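Local coordinates for protein choline kinase (Cryptosporidium parvum, PDB 3MES) that probably phosphorylates choline, and perhaps ethanolamine, with ATP as phosphate donor, binding nucleotide and magnesium ions, at residues Phe127-Asn132 against Arg185-Ser190; His166-Val171 against Glu327-Leu332. All coordinates share one frame; numbering follows the deposited sequence.

Contact 1 (Phe127-Asn132 against Arg185-Ser190); sequences FRYLSN and RADFPS
The phenol ring of Y129 lies under P189, whose CD sits over the ring centre in a CH-pi contact, 3.3 Å from the centroid of the Y129 ring and only 10° off its normal. F188 packs at the same ring from another direction: its CD1 comes within 3.7 Å of Y129 CE2, and the two aromatic planes stand at 76° in an oblique pairing. With CG anti to the backbone N (chi1 175°), the tyrosine reaches off its helix far enough to bring its hydroxyl against the turn, beside D187 and F188 CA.

There Y129 OH donates to D187 OD1 at 2.7 Å, meeting the carboxylate from above its plane. R185 holds that carboxylate side-on: R185 NE bonds D187 OD1 on its syn lone pair at 3.1 Å, and R185 NH2 bonds D187 OD2 at 3.1 Å, both acceptors lying in the guanidinium plane. OD1 therefore takes two donors, and the two-pronged salt bridge should help hold the carboxylate in the rotation that receives the tyrosine.

R185 and D187 also touch I133, just past the helix. This is surface packing away from the ligand sites, joining the end of helix 120-132 to a type I beta turn, R185 to F188, in the connection between helices 165-179 and 198-214.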
loop_
_atom_site.group_PDB
_atom_site.type_symbol
_atom_site.label_atom_id
_atom_site.label_comp_id
_atom_site.label_asym_id
_atom_site.label_seq_id
_atom_site.Cartn_x
_atom_site.Cartn_y
_atom_site.Cartn_z
ATOM N N PHE B 127 22.428 4.488 6.407
ATOM C CA PHE B 127 21.955 3.761 5.236
ATOM C C PHE B 127 22.142 2.250 5.376
ATOM O O PHE B 127 21.247 1.475 5.038
ATOM C CB PHE B 127 22.645 4.260 3.965
ATOM C CG PHE B 127 22.131 3.617 2.707
ATOM C CD1 PHE B 127 20.951 4.051 2.126
ATOM C CD2 PHE B 127 22.825 2.574 2.109
ATOM C CE1 PHE B 127 20.471 3.459 0.968
ATOM C CE2 PHE B 127 22.352 1.980 0.950
ATOM C CZ PHE B 127 21.173 2.423 0.379
ATOM N N ARG B 128 23.304 1.834 5.871
ATOM C CA ARG B 128 23.590 0.407 6.020
ATOM C C ARG B 128 22.591 -0.278 6.948
ATOM O O ARG B 128 22.203 -1.422 6.717
ATOM C CB ARG B 128 25.025 0.178 6.504
ATOM C CG ARG B 128 26.065 0.285 5.398
ATOM C CD ARG B 128 27.401 -0.303 5.828
ATOM N NE ARG B 128 28.178 0.626 6.640
ATOM C CZ ARG B 128 29.295 1.220 6.232
ATOM N NH1 ARG B 128 29.939 2.050 7.039
ATOM N NH2 ARG B 128 29.772 0.980 5.017
ATOM N N TYR B 129 22.178 0.425 7.997
ATOM C CA TYR B 129 21.179 -0.105 8.915
ATOM C C TYR B 129 19.835 -0.258 8.210
ATOM O O TYR B 129 19.247 -1.340 8.192
ATOM C CB TYR B 129 21.030 0.802 10.136
ATOM C CG TYR B 129 19.927 0.370 11.075
ATOM C CD1 TYR B 129 20.007 -0.837 11.759
ATOM C CD2 TYR B 129 18.807 1.165 11.277
ATOM C CE1 TYR B 129 19.003 -1.240 12.615
ATOM C CE2 TYR B 129 17.798 0.771 12.134
ATOM C CZ TYR B 129 17.901 -0.434 12.800
ATOM O OH TYR B 129 16.900 -0.832 13.655
ATOM N N LEU B 130 19.357 0.838 7.629
ATOM C CA LEU B 130 18.097 0.835 6.902
ATOM C C LEU B 130 18.098 -0.246 5.829
ATOM O O LEU B 130 17.077 -0.888 5.570
ATOM C CB LEU B 130 17.848 2.206 6.279
ATOM C CG LEU B 130 17.737 3.353 7.288
ATOM C CD1 LEU B 130 17.571 4.689 6.575
ATOM C CD2 LEU B 130 16.583 3.102 8.253
ATOM N N SER B 131 19.253 -0.439 5.202
ATOM C CA SER B 131 19.413 -1.479 4.201
ATOM C C SER B 131 19.250 -2.847 4.853
ATOM O O SER B 131 18.618 -3.738 4.292
ATOM C CB SER B 131 20.788 -1.367 3.536
ATOM O OG SER B 131 20.917 -2.271 2.452
ATOM N N ASN B 132 19.809 -2.995 6.051
ATOM C CA ASN B 132 19.795 -4.273 6.765
ATOM C C ASN B 132 18.433 -4.694 7.316
ATOM O O ASN B 132 18.132 -5.886 7.379
ATOM C CB ASN B 132 20.841 -4.280 7.883
ATOM C CG ASN B 132 22.191 -4.793 7.414
ATOM O OD1 ASN B 132 23.225 -4.163 7.641
ATOM N ND2 ASN B 132 22.185 -5.946 6.750
ATOM N N ARG B 185 12.187 -1.373 17.753
ATOM C CA ARG B 185 13.233 -2.269 17.262
ATOM C C ARG B 185 14.388 -2.399 18.247
ATOM O O ARG B 185 15.033 -1.414 18.602
ATOM C CB ARG B 185 13.754 -1.813 15.896
ATOM C CG ARG B 185 12.747 -1.946 14.770
ATOM C CD ARG B 185 13.434 -1.917 13.416
ATOM N NE ARG B 185 14.185 -3.143 13.160
ATOM C CZ ARG B 185 13.724 -4.160 12.437
ATOM N NH1 ARG B 185 12.516 -4.093 11.895
ATOM N NH2 ARG B 185 14.472 -5.240 12.253
ATOM N N ALA B 186 14.647 -3.624 18.683
ATOM C CA ALA B 186 15.729 -3.882 19.623
ATOM C C ALA B 186 17.091 -3.625 18.982
ATOM O O ALA B 186 18.049 -3.274 19.667
ATOM C CB ALA B 186 15.644 -5.307 20.155
ATOM N N ASP B 187 17.165 -3.784 17.664
ATOM C CA ASP B 187 18.434 -3.654 16.950
ATOM C C ASP B 187 18.711 -2.226 16.494
ATOM O O ASP B 187 19.660 -1.982 15.748
ATOM C CB ASP B 187 18.462 -4.590 15.742
ATOM C CG ASP B 187 17.380 -4.267 14.735
ATOM O OD1 ASP B 187 16.713 -3.223 14.900
ATOM O OD2 ASP B 187 17.196 -5.053 13.782
ATOM N N PHE B 188 17.888 -1.282 16.936
ATOM C CA PHE B 188 18.087 0.107 16.550
ATOM C C PHE B 188 19.386 0.650 17.139
ATOM O O PHE B 188 19.566 0.657 18.355
ATOM C CB PHE B 188 16.896 0.975 16.968
ATOM C CG PHE B 188 16.977 2.390 16.465
ATOM C CD1 PHE B 188 16.743 2.679 15.128
ATOM C CD2 PHE B 188 17.293 3.430 17.323
ATOM C CE1 PHE B 188 16.821 3.978 14.657
ATOM C CE2 PHE B 188 17.372 4.733 16.860
ATOM C CZ PHE B 188 17.135 5.007 15.525
ATOM N N PRO B 189 20.302 1.100 16.271
ATOM C CA PRO B 189 21.594 1.612 16.711
ATOM C C PRO B 189 21.452 2.688 17.785
ATOM O O PRO B 189 20.775 3.696 17.575
ATOM C CB PRO B 189 22.183 2.206 15.431
ATOM C CG PRO B 189 21.569 1.399 14.343
ATOM C CD PRO B 189 20.170 1.121 14.804
ATOM N N SER B 190 22.092 2.465 18.927
ATOM C CA SER B 190 22.027 3.398 20.041
ATOM C C SER B 190 22.864 4.637 19.755
ATOM O O SER B 190 22.625 5.707 20.318
ATOM C CB SER B 190 22.512 2.722 21.325
ATOM O OG SER B 190 22.601 3.651 22.390
#

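Contact 2 (His166-Val171 against Glu327-Leu332); sequences HICVEV and EELRKL
Apolar packing carries the meeting of these two helices, and C168 with L329 is its main side-chain pair. C168 SG approaches the branched end of L329, lying 3.9 Å from L329 CD1 and equally near L329 CG, while C168 CB is 4.0 Å from L329 CD1. With chi1 at 177° the sulfur swings clear of the C168 backbone nitrogen and points across to helix 327-342. Both side chains also rest on Y305, from the loop after helix 294-303.

Side chain against backbone is the second kind of contact. The backbones come nearest at V169 and L332, 7.0 Å from CA to CA, and there a valine methyl meets a carbonyl: V169 CG1 stands 4.3 Å from L332 O, a loose van der Waals approach. Farther along helix 327-342, F333 and V336 continue the packing against C168 and V169.

Charged and polar interactions lie off this seam. K331 NZ and E327 OE2 form a long intrahelical salt bridge of 3.7 Å, one turn apart. Across the subunit boundary, E328 hydrogen-bonds S349 of the second subunit, L332 packs on L332 of that subunit, and H166 touches its S339. The result is a buried helix-helix contact beside the dimer interface, in the mostly helical C-terminal lobe of the protein-kinase-like fold of choline/ethanolamine kinases.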
loop_
_atom_site.group_PDB
_atom_site.type_symbol
_atom_site.label_atom_id
_atom_site.label_comp_id
_atom_site.label_asym_id
_atom_site.label_seq_id
_atom_site.Cartn_x
_atom_site.Cartn_y
_atom_site.Cartn_z
ATOM N N HIS B 166 -5.460 7.197 -3.008
ATOM C CA HIS B 166 -4.875 5.869 -2.829
ATOM C C HIS B 166 -3.354 5.949 -2.762
ATOM O O HIS B 166 -2.718 5.183 -2.048
ATOM C CB HIS B 166 -5.318 4.913 -3.939
ATOM C CG HIS B 166 -4.757 5.249 -5.285
ATOM N ND1 HIS B 166 -5.295 6.227 -6.093
ATOM C CD2 HIS B 166 -3.707 4.731 -5.967
ATOM C CE1 HIS B 166 -4.598 6.300 -7.213
ATOM N NE2 HIS B 166 -3.628 5.404 -7.161
ATOM N N ILE B 167 -2.776 6.888 -3.501
ATOM C CA ILE B 167 -1.334 7.099 -3.466
ATOM C C ILE B 167 -0.926 7.779 -2.165
ATOM O O ILE B 167 0.081 7.422 -1.558
ATOM C CB ILE B 167 -0.855 7.960 -4.651
ATOM C CG1 ILE B 167 -0.895 7.154 -5.949
ATOM C CG2 ILE B 167 0.557 8.474 -4.399
ATOM C CD1 ILE B 167 -0.494 7.956 -7.170
ATOM N N CYS B 168 -1.718 8.760 -1.743
ATOM C CA CYS B 168 -1.440 9.494 -0.516
ATOM C C CYS B 168 -1.335 8.569 0.690
ATOM O O CYS B 168 -0.365 8.627 1.450
ATOM C CB CYS B 168 -2.524 10.543 -0.264
ATOM S SG CYS B 168 -2.312 11.453 1.278
ATOM N N VAL B 169 -2.334 7.709 0.859
ATOM C CA VAL B 169 -2.400 6.839 2.031
ATOM C C VAL B 169 -1.353 5.723 2.049
ATOM O O VAL B 169 -1.013 5.217 3.119
ATOM C CB VAL B 169 -3.803 6.231 2.218
ATOM C CG1 VAL B 169 -4.814 7.327 2.534
ATOM C CG2 VAL B 169 -4.214 5.443 0.978
ATOM N N GLU B 170 -0.843 5.333 0.885
ATOM C CA GLU B 170 0.219 4.327 0.863
ATOM C C GLU B 170 1.537 4.898 1.377
ATOM O O GLU B 170 2.272 4.228 2.101
ATOM C CB GLU B 170 0.421 3.717 -0.526
ATOM C CG GLU B 170 1.654 2.816 -0.582
ATOM C CD GLU B 170 1.663 1.872 -1.767
ATOM O OE1 GLU B 170 0.914 2.111 -2.738
ATOM O OE2 GLU B 170 2.427 0.885 -1.724
ATOM N N VAL B 171 1.833 6.139 1.006
ATOM C CA VAL B 171 3.030 6.800 1.510
ATOM C C VAL B 171 2.947 7.005 3.023
ATOM O O VAL B 171 3.914 6.749 3.742
ATOM C CB VAL B 171 3.296 8.141 0.794
ATOM C CG1 VAL B 171 1.992 8.778 0.356
ATOM C CG2 VAL B 171 4.100 9.079 1.690
ATOM N N GLU B 327 -7.496 20.039 3.673
ATOM C CA GLU B 327 -7.552 19.546 5.042
ATOM C C GLU B 327 -8.063 18.113 5.140
ATOM O O GLU B 327 -7.639 17.360 6.011
ATOM C CB GLU B 327 -8.416 20.459 5.910
ATOM C CG GLU B 327 -8.324 20.134 7.384
ATOM C CD GLU B 327 -9.429 20.773 8.186
ATOM O OE1 GLU B 327 -10.456 21.150 7.585
ATOM O OE2 GLU B 327 -9.269 20.894 9.419
ATOM N N GLU B 328 -8.984 17.738 4.259
ATOM C CA GLU B 328 -9.535 16.392 4.295
ATOM C C GLU B 328 -8.481 15.358 3.912
ATOM O O GLU B 328 -8.302 14.359 4.609
ATOM C CB GLU B 328 -10.763 16.271 3.390
ATOM C CG GLU B 328 -11.479 14.935 3.518
ATOM C CD GLU B 328 -12.770 14.877 2.728
ATOM O OE1 GLU B 328 -13.007 15.770 1.885
ATOM O OE2 GLU B 328 -13.552 13.932 2.950
ATOM N N LEU B 329 -7.782 15.604 2.806
ATOM C CA LEU B 329 -6.711 14.713 2.375
ATOM C C LEU B 329 -5.696 14.524 3.494
ATOM O O LEU B 329 -5.310 13.399 3.811
ATOM C CB LEU B 329 -6.003 15.258 1.133
ATOM C CG LEU B 329 -4.961 14.290 0.556
ATOM C CD1 LEU B 329 -5.645 13.027 0.052
ATOM C CD2 LEU B 329 -4.135 14.935 -0.550
ATOM N N ARG B 330 -5.271 15.634 4.086
ATOM C CA ARG B 330 -4.303 15.602 5.172
ATOM C C ARG B 330 -4.773 14.684 6.302
ATOM O O ARG B 330 -4.006 13.860 6.804
ATOM C CB ARG B 330 -4.035 17.023 5.688
ATOM C CG ARG B 330 -3.133 17.860 4.781
ATOM C CD ARG B 330 -3.494 19.347 4.839
ATOM N NE ARG B 330 -3.657 19.812 6.213
ATOM C CZ ARG B 330 -4.295 20.924 6.563
ATOM N NH1 ARG B 330 -4.387 21.254 7.842
ATOM N NH2 ARG B 330 -4.846 21.703 5.641
ATOM N N LYS B 331 -6.040 14.822 6.688
ATOM C CA LYS B 331 -6.612 14.010 7.766
ATOM C C LYS B 331 -6.659 12.520 7.437
ATOM O O LYS B 331 -6.497 11.679 8.319
ATOM C CB LYS B 331 -8.013 14.502 8.127
ATOM C CG LYS B 331 -8.032 15.899 8.699
ATOM C CD LYS B 331 -9.324 16.167 9.450
ATOM C CE LYS B 331 -9.296 17.546 10.089
ATOM N NZ LYS B 331 -10.451 17.766 11.005
ATOM N N LEU B 332 -6.902 12.195 6.173
ATOM C CA LEU B 332 -6.849 10.805 5.738
ATOM C C LEU B 332 -5.427 10.279 5.888
ATOM O O LEU B 332 -5.207 9.177 6.390
ATOM C CB LEU B 332 -7.320 10.674 4.290
ATOM C CG LEU B 332 -8.790 11.026 4.058
ATOM C CD1 LEU B 332 -9.133 10.975 2.575
ATOM C CD2 LEU B 332 -9.693 10.096 4.858
#

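In the fold
Contacts 1 and 2 have centres 28 Å apart and nearest atoms about 14 Å apart, so they do not touch. Their segments alternate along the chain: 127-132, 166-171, 185-190, then 327-332. Helix 165-179 supplies one side of contact 2, and the chain leaving it soon reaches the turn of contact 1, which packs back on helix 120-132. That helix comes just before strand 139-143, at one edge of the five-stranded antiparallel sheet. The same stretch of chain is thus tied at the surface to the helix beside the sheet and in the interior to helix 327-342, next to the second subunit, linking the N- and C-terminal lobes of the kinase.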